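Tautomerase domain-containing protein (Gammaproteobacteria bacterium SG8_31, PDB 7M59) belongs to the tautomerase superfamily of small beta-alpha-beta proteins and assembles as a hexamer, its own biological role being undefined. Local coordinates at residues A[19-22]-A[23-27]; A[44-47]-A[48-51]. All coordinates share one frame; numbering follows the deposited sequence.

Contact 1. Residues A[19-22]-A[23-27]; sequences MAEA and ITRAV
T24 and A20 meet one turn apart on helix 13-31, where the A20 carbonyl oxygen is gripped twice. OG1 of T24 donates to O of A20 at 2.7 Å, and N of T24 reaches the same oxygen at 3.0 Å; the two donors arrive from opposite faces of the carbonyl plane. The threonine hydroxyl can fold back because OG1 stands anti to its own carbonyl carbon (chi1 -58°), so a buried polar group is satisfied without leaving the helix. The backbone bonds continue along the helix, as from N of R25 to O of E21 at 3.0 Å. On another side of the helix, M19 and I23 run side by side in the same direction, with CG of M19 3.8 Å from CD1 of I23. R25 bends at chi3 (-59°) and curls back over the preceding turn: one face of its guanidinium lies over O of E21 and CA of A22, both offset toward its rim, and NH2 comes within 3.7 Å of CB of A22. Opposite charges are near but stop short of a salt bridge, OE1 of E21 lying 4.5 Å from NH1 of R25, while OE2 of E21 is bonded to Q17. Further out, M19 and I23 press on C5 of strand 2-8, and A20, I23 and T24 cover V40 of strand 39-45. A22 and A26 pack on A26 and A22 of a second subunit. This is an amphipathic helix of a beta-alpha-beta unit, the building block of the tautomerase fold, joining its own sheet to a neighbouring subunit.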
ATOM      1  N   MET A  19      10.956  10.680  12.872  1.00 23.37           N
ATOM      2  CA  MET A  19      10.962  10.211  11.490  1.00 22.05           C
ATOM      3  C   MET A  19       9.862  10.879  10.682  1.00 20.98           C
ATOM      4  O   MET A  19      10.092  11.325   9.552  1.00 21.91           O
ATOM      5  CB  MET A  19      10.806   8.691  11.439  1.00 22.30           C
ATOM      6  CG  MET A  19      10.900   8.138  10.019  1.00 22.03           C
ATOM      7  SD  MET A  19      10.449   6.401   9.887  1.00 22.33           S
ATOM      8  CE  MET A  19       8.687   6.435  10.198  1.00 22.11           C
ATOM      9  N   ALA A  20       8.651  10.944  11.242  1.00 21.66           N
ATOM     10  CA  ALA A  20       7.532  11.520  10.503  1.00 22.07           C
ATOM     11  C   ALA A  20       7.778  12.993  10.207  1.00 24.52           C
ATOM     12  O   ALA A  20       7.494  13.473   9.103  1.00 23.04           O
ATOM     13  CB  ALA A  20       6.235  11.333  11.292  1.00 22.22           C
ATOM     14  N   GLU A  21       8.325  13.725  11.180  1.00 24.87           N
ATOM     15  CA  GLU A  21       8.625  15.137  10.959  1.00 26.04           C
ATOM     16  C   GLU A  21       9.729  15.320   9.927  1.00 23.61           C
ATOM     17  O   GLU A  21       9.632  16.190   9.053  1.00 24.99           O
ATOM     18  CB  GLU A  21       9.003  15.792  12.288  1.00 26.26           C
ATOM     19  CG  GLU A  21       7.819  15.910  13.224  1.00 26.92           C
ATOM     20  CD  GLU A  21       8.185  16.441  14.598  1.00 35.44           C
ATOM     21  OE1 GLU A  21       9.392  16.631  14.864  1.00 38.43           O
ATOM     22  OE2 GLU A  21       7.260  16.640  15.415  1.00 33.73           O
ATOM     23  N   ALA A  22      10.785  14.509  10.004  1.00 23.36           N
ATOM     24  CA  ALA A  22      11.884  14.633   9.052  1.00 22.13           C
ATOM     25  C   ALA A  22      11.435  14.287   7.637  1.00 23.82           C
ATOM     26  O   ALA A  22      11.863  14.927   6.671  1.00 23.49           O
ATOM     27  CB  ALA A  22      13.043  13.740   9.479  1.00 24.02           C
ATOM     28  N   ILE A  23      10.573  13.278   7.495  1.00 22.87           N
ATOM     29  CA  ILE A  23      10.039  12.953   6.173  1.00 21.78           C
ATOM     30  C   ILE A  23       9.161  14.084   5.658  1.00 21.81           C
ATOM     31  O   ILE A  23       9.208  14.432   4.472  1.00 22.19           O
ATOM     32  CB  ILE A  23       9.280  11.612   6.214  1.00 20.16           C
ATOM     33  CG1 ILE A  23      10.281  10.463   6.335  1.00 19.89           C
ATOM     34  CG2 ILE A  23       8.421  11.449   4.958  1.00 20.55           C
ATOM     35  CD1 ILE A  23       9.646   9.085   6.592  1.00 20.75           C
ATOM     36  N   THR A  24       8.343  14.673   6.534  1.00 21.91           N
ATOM     37  CA  THR A  24       7.490  15.783   6.122  1.00 21.59           C
ATOM     38  C   THR A  24       8.330  16.937   5.583  1.00 24.49           C
ATOM     39  O   THR A  24       8.045  17.482   4.509  1.00 23.43           O
ATOM     40  CB  THR A  24       6.620  16.232   7.301  1.00 22.68           C
ATOM     41  OG1 THR A  24       5.830  15.121   7.755  1.00 24.80           O
ATOM     42  CG2 THR A  24       5.685  17.382   6.893  1.00 23.22           C
ATOM     43  N   ARG A  25       9.390  17.304   6.312  1.00 23.21           N
ATOM     44  CA  ARG A  25      10.291  18.355   5.841  1.00 24.99           C
ATOM     45  C   ARG A  25      10.981  17.958   4.540  1.00 25.97           C
ATOM     46  O   ARG A  25      11.076  18.770   3.610  1.00 26.26           O
ATOM     47  CB  ARG A  25      11.338  18.674   6.912  1.00 27.81           C
ATOM     48  CG  ARG A  25      10.790  19.390   8.135  1.00 33.01           C
ATOM     49  CD  ARG A  25      11.925  19.925   9.001  1.00 33.10           C
ATOM     50  NE  ARG A  25      12.813  18.857   9.453  1.00 35.27           N
ATOM     51  CZ  ARG A  25      12.602  18.119  10.541  1.00 33.99           C
ATOM     52  NH1 ARG A  25      11.531  18.332  11.294  1.00 35.79           N
ATOM     53  NH2 ARG A  25      13.464  17.169  10.877  1.00 34.26           N
ATOM     54  N   ALA A  26      11.468  16.714   4.455  1.00 24.54           N
ATOM     55  CA  ALA A  26      12.152  16.262   3.245  1.00 25.28           C
ATOM     56  C   ALA A  26      11.242  16.341   2.025  1.00 24.26           C
ATOM     57  O   ALA A  26      11.656  16.815   0.961  1.00 23.87           O
ATOM     58  CB  ALA A  26      12.675  14.835   3.426  1.00 23.67           C
ATOM     59  N   VAL A  27      10.000  15.868   2.152  1.00 21.38           N
ATOM     60  CA  VAL A  27       9.086  15.907   1.015  1.00 20.85           C
ATOM     61  C   VAL A  27       8.761  17.350   0.641  1.00 23.17           C
ATOM     62  O   VAL A  27       8.802  17.727  -0.536  1.00 22.80           O
ATOM     63  CB  VAL A  27       7.819  15.089   1.326  1.00 21.84           C
ATOM     64  CG1 VAL A  27       6.748  15.301   0.256  1.00 20.91           C
ATOM     65  CG2 VAL A  27       8.196  13.618   1.440  1.00 20.96           C
TER

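Contact 2. Residues A[44-47]-A[48-51]; sequences ETPG and AHHV
P46 lays its CD over one face of the H49 imidazole, 3.9 Å from the ring centroid and 20° off the ring normal, a CH-pi contact displaced toward the ND1 side. The ring is brought there by chi1 of -73°, which sets CG beside the backbone N of H49. The same proline holds the backbone of this histidine: N of H49 donates to O of P46 at 3.0 Å. One residue on, N of H50 bonds to O of G47 at the same length, and these two i to i+3 bonds wind residues 47-49 into a short 3-10 turn. The T45 and H50 side chains cross at about a right angle, and OG1 of T45 shares a 2.6 Å hydrogen bond with NE2 of H50, at the edge of the imidazole. O of P46 also lies near the plane of that ring, 3.3 Å from CD2 of H50. Since ND1 of H50 is bonded to OH of Y39 of a fourth subunit, both ring nitrogens are engaged, which should fix the rotation of the ring. NE2 of H49 is hydrogen-bonded to NZ of K16 of that fourth subunit. The turn thus links the end of strand 39-45, paired with strand 2-8 at T45, to strand 50-52, which pairs with strand 55-56 and, through H50 and V51, forms an antiparallel ladder with a strand of the fourth subunit, so that the sheet runs on across the interface.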
ATOM      1  N   GLU A  44       4.059  -0.694  11.961  1.00 20.78           N
ATOM      2  CA  GLU A  44       5.115  -1.528  12.526  1.00 20.83           C
ATOM      3  C   GLU A  44       4.824  -3.002  12.298  1.00 21.47           C
ATOM      4  O   GLU A  44       3.672  -3.441  12.387  1.00 22.54           O
ATOM      5  CB  GLU A  44       5.261  -1.291  14.029  1.00 22.60           C
ATOM      6  CG  GLU A  44       5.708   0.091  14.397  1.00 23.98           C
ATOM      7  CD  GLU A  44       5.611   0.329  15.894  1.00 27.66           C
ATOM      8  OE1 GLU A  44       4.529   0.092  16.476  1.00 30.66           O
ATOM      9  OE2 GLU A  44       6.628   0.725  16.485  1.00 27.70           O
ATOM     10  N   THR A  45       5.882  -3.763  12.053  1.00 21.01           N
ATOM     11  CA  THR A  45       5.823  -5.204  11.872  1.00 21.47           C
ATOM     12  C   THR A  45       7.031  -5.839  12.535  1.00 21.62           C
ATOM     13  O   THR A  45       8.058  -5.179  12.741  1.00 21.47           O
ATOM     14  CB  THR A  45       5.779  -5.597  10.384  1.00 23.64           C
ATOM     15  OG1 THR A  45       6.618  -4.718   9.621  1.00 23.60           O
ATOM     16  CG2 THR A  45       4.349  -5.544   9.864  1.00 24.13           C
ATOM     17  N   PRO A  46       6.948  -7.122  12.876  1.00 21.78           N
ATOM     18  CA  PRO A  46       8.144  -7.828  13.338  1.00 23.42           C
ATOM     19  C   PRO A  46       9.193  -7.890  12.239  1.00 24.80           C
ATOM     20  O   PRO A  46       8.885  -7.858  11.043  1.00 21.15           O
ATOM     21  CB  PRO A  46       7.624  -9.229  13.685  1.00 26.26           C
ATOM     22  CG  PRO A  46       6.167  -9.093  13.825  1.00 29.23           C
ATOM     23  CD  PRO A  46       5.750  -7.980  12.912  1.00 24.84           C
ATOM     24  N   GLY A  47      10.454  -7.988  12.658  1.00 24.57           N
ATOM     25  CA  GLY A  47      11.522  -8.132  11.689  1.00 23.77           C
ATOM     26  C   GLY A  47      11.328  -9.316  10.765  1.00 24.16           C
ATOM     27  O   GLY A  47      11.688  -9.252   9.589  1.00 23.12           O
ATOM     28  N   ALA A  48      10.756 -10.410  11.285  1.00 24.84           N
ATOM     29  CA  ALA A  48      10.535 -11.613  10.493  1.00 25.23           C
ATOM     30  C   ALA A  48       9.579 -11.387   9.331  1.00 23.62           C
ATOM     31  O   ALA A  48       9.567 -12.190   8.389  1.00 25.45           O
ATOM     32  CB  ALA A  48      10.007 -12.738  11.386  1.00 28.84           C
ATOM     33  N   HIS A  49       8.788 -10.317   9.372  1.00 23.80           N
ATOM     34  CA  HIS A  49       7.866 -10.002   8.288  1.00 21.63           C
ATOM     35  C   HIS A  49       8.515  -9.185   7.184  1.00 21.35           C
ATOM     36  O   HIS A  49       7.832  -8.822   6.219  1.00 20.77           O
ATOM     37  CB  HIS A  49       6.650  -9.248   8.831  1.00 20.25           C
ATOM     38  CG  HIS A  49       5.706 -10.106   9.619  1.00 22.52           C
ATOM     39  ND1 HIS A  49       4.425  -9.704   9.931  1.00 23.75           N
ATOM     40  CD2 HIS A  49       5.854 -11.341  10.157  1.00 26.65           C
ATOM     41  CE1 HIS A  49       3.826 -10.652  10.633  1.00 26.01           C
ATOM     42  NE2 HIS A  49       4.670 -11.659  10.779  1.00 26.88           N
ATOM     43  N   HIS A  50       9.799  -8.865   7.316  1.00 20.60           N
ATOM     44  CA  HIS A  50      10.573  -8.178   6.287  1.00 20.43           C
ATOM     45  C   HIS A  50      11.558  -9.189   5.727  1.00 23.50           C
ATOM     46  O   HIS A  50      12.515  -9.564   6.411  1.00 24.02           O
ATOM     47  CB  HIS A  50      11.323  -6.978   6.856  1.00 20.94           C
ATOM     48  CG  HIS A  50      10.432  -5.910   7.397  1.00 20.23           C
ATOM     49  ND1 HIS A  50      10.418  -4.630   6.888  1.00 20.58           N
ATOM     50  CD2 HIS A  50       9.521  -5.931   8.400  1.00 20.15           C
ATOM     51  CE1 HIS A  50       9.532  -3.907   7.553  1.00 20.50           C
ATOM     52  NE2 HIS A  50       8.979  -4.672   8.477  1.00 20.68           N
ATOM     53  N   VAL A  51      11.326  -9.639   4.498  1.00 22.20           N
ATOM     54  CA  VAL A  51      12.176 -10.658   3.883  1.00 22.86           C
ATOM     55  C   VAL A  51      12.785 -10.039   2.632  1.00 23.74           C
ATOM     56  O   VAL A  51      12.123  -9.899   1.594  1.00 22.59           O
ATOM     57  CB  VAL A  51      11.408 -11.948   3.582  1.00 23.10           C
ATOM     58  CG1 VAL A  51      12.348 -13.031   3.066  1.00 25.36           C
ATOM     59  CG2 VAL A  51      10.703 -12.426   4.846  1.00 25.12           C
TER

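Contacts 1 and 2 follow each other in the chain and lie on opposite sides of its centre, their own centres 23 Å apart and their nearest atoms about 8 Å apart, so they do not touch. Strand 39-45 connects them: helix 13-31, which carries contact 1, packs on V40 and I42 of this strand, and contact 2 begins at its far end. Both reach into other subunits. The helix meets a second copy through M19, A22, I23 and A26, while residues 44-51 meet chiefly a fourth. A20 packs on V51 of a third subunit, just as V51 packs on A20 of the fourth, so the two contacts come together across chain boundaries in the hexamer.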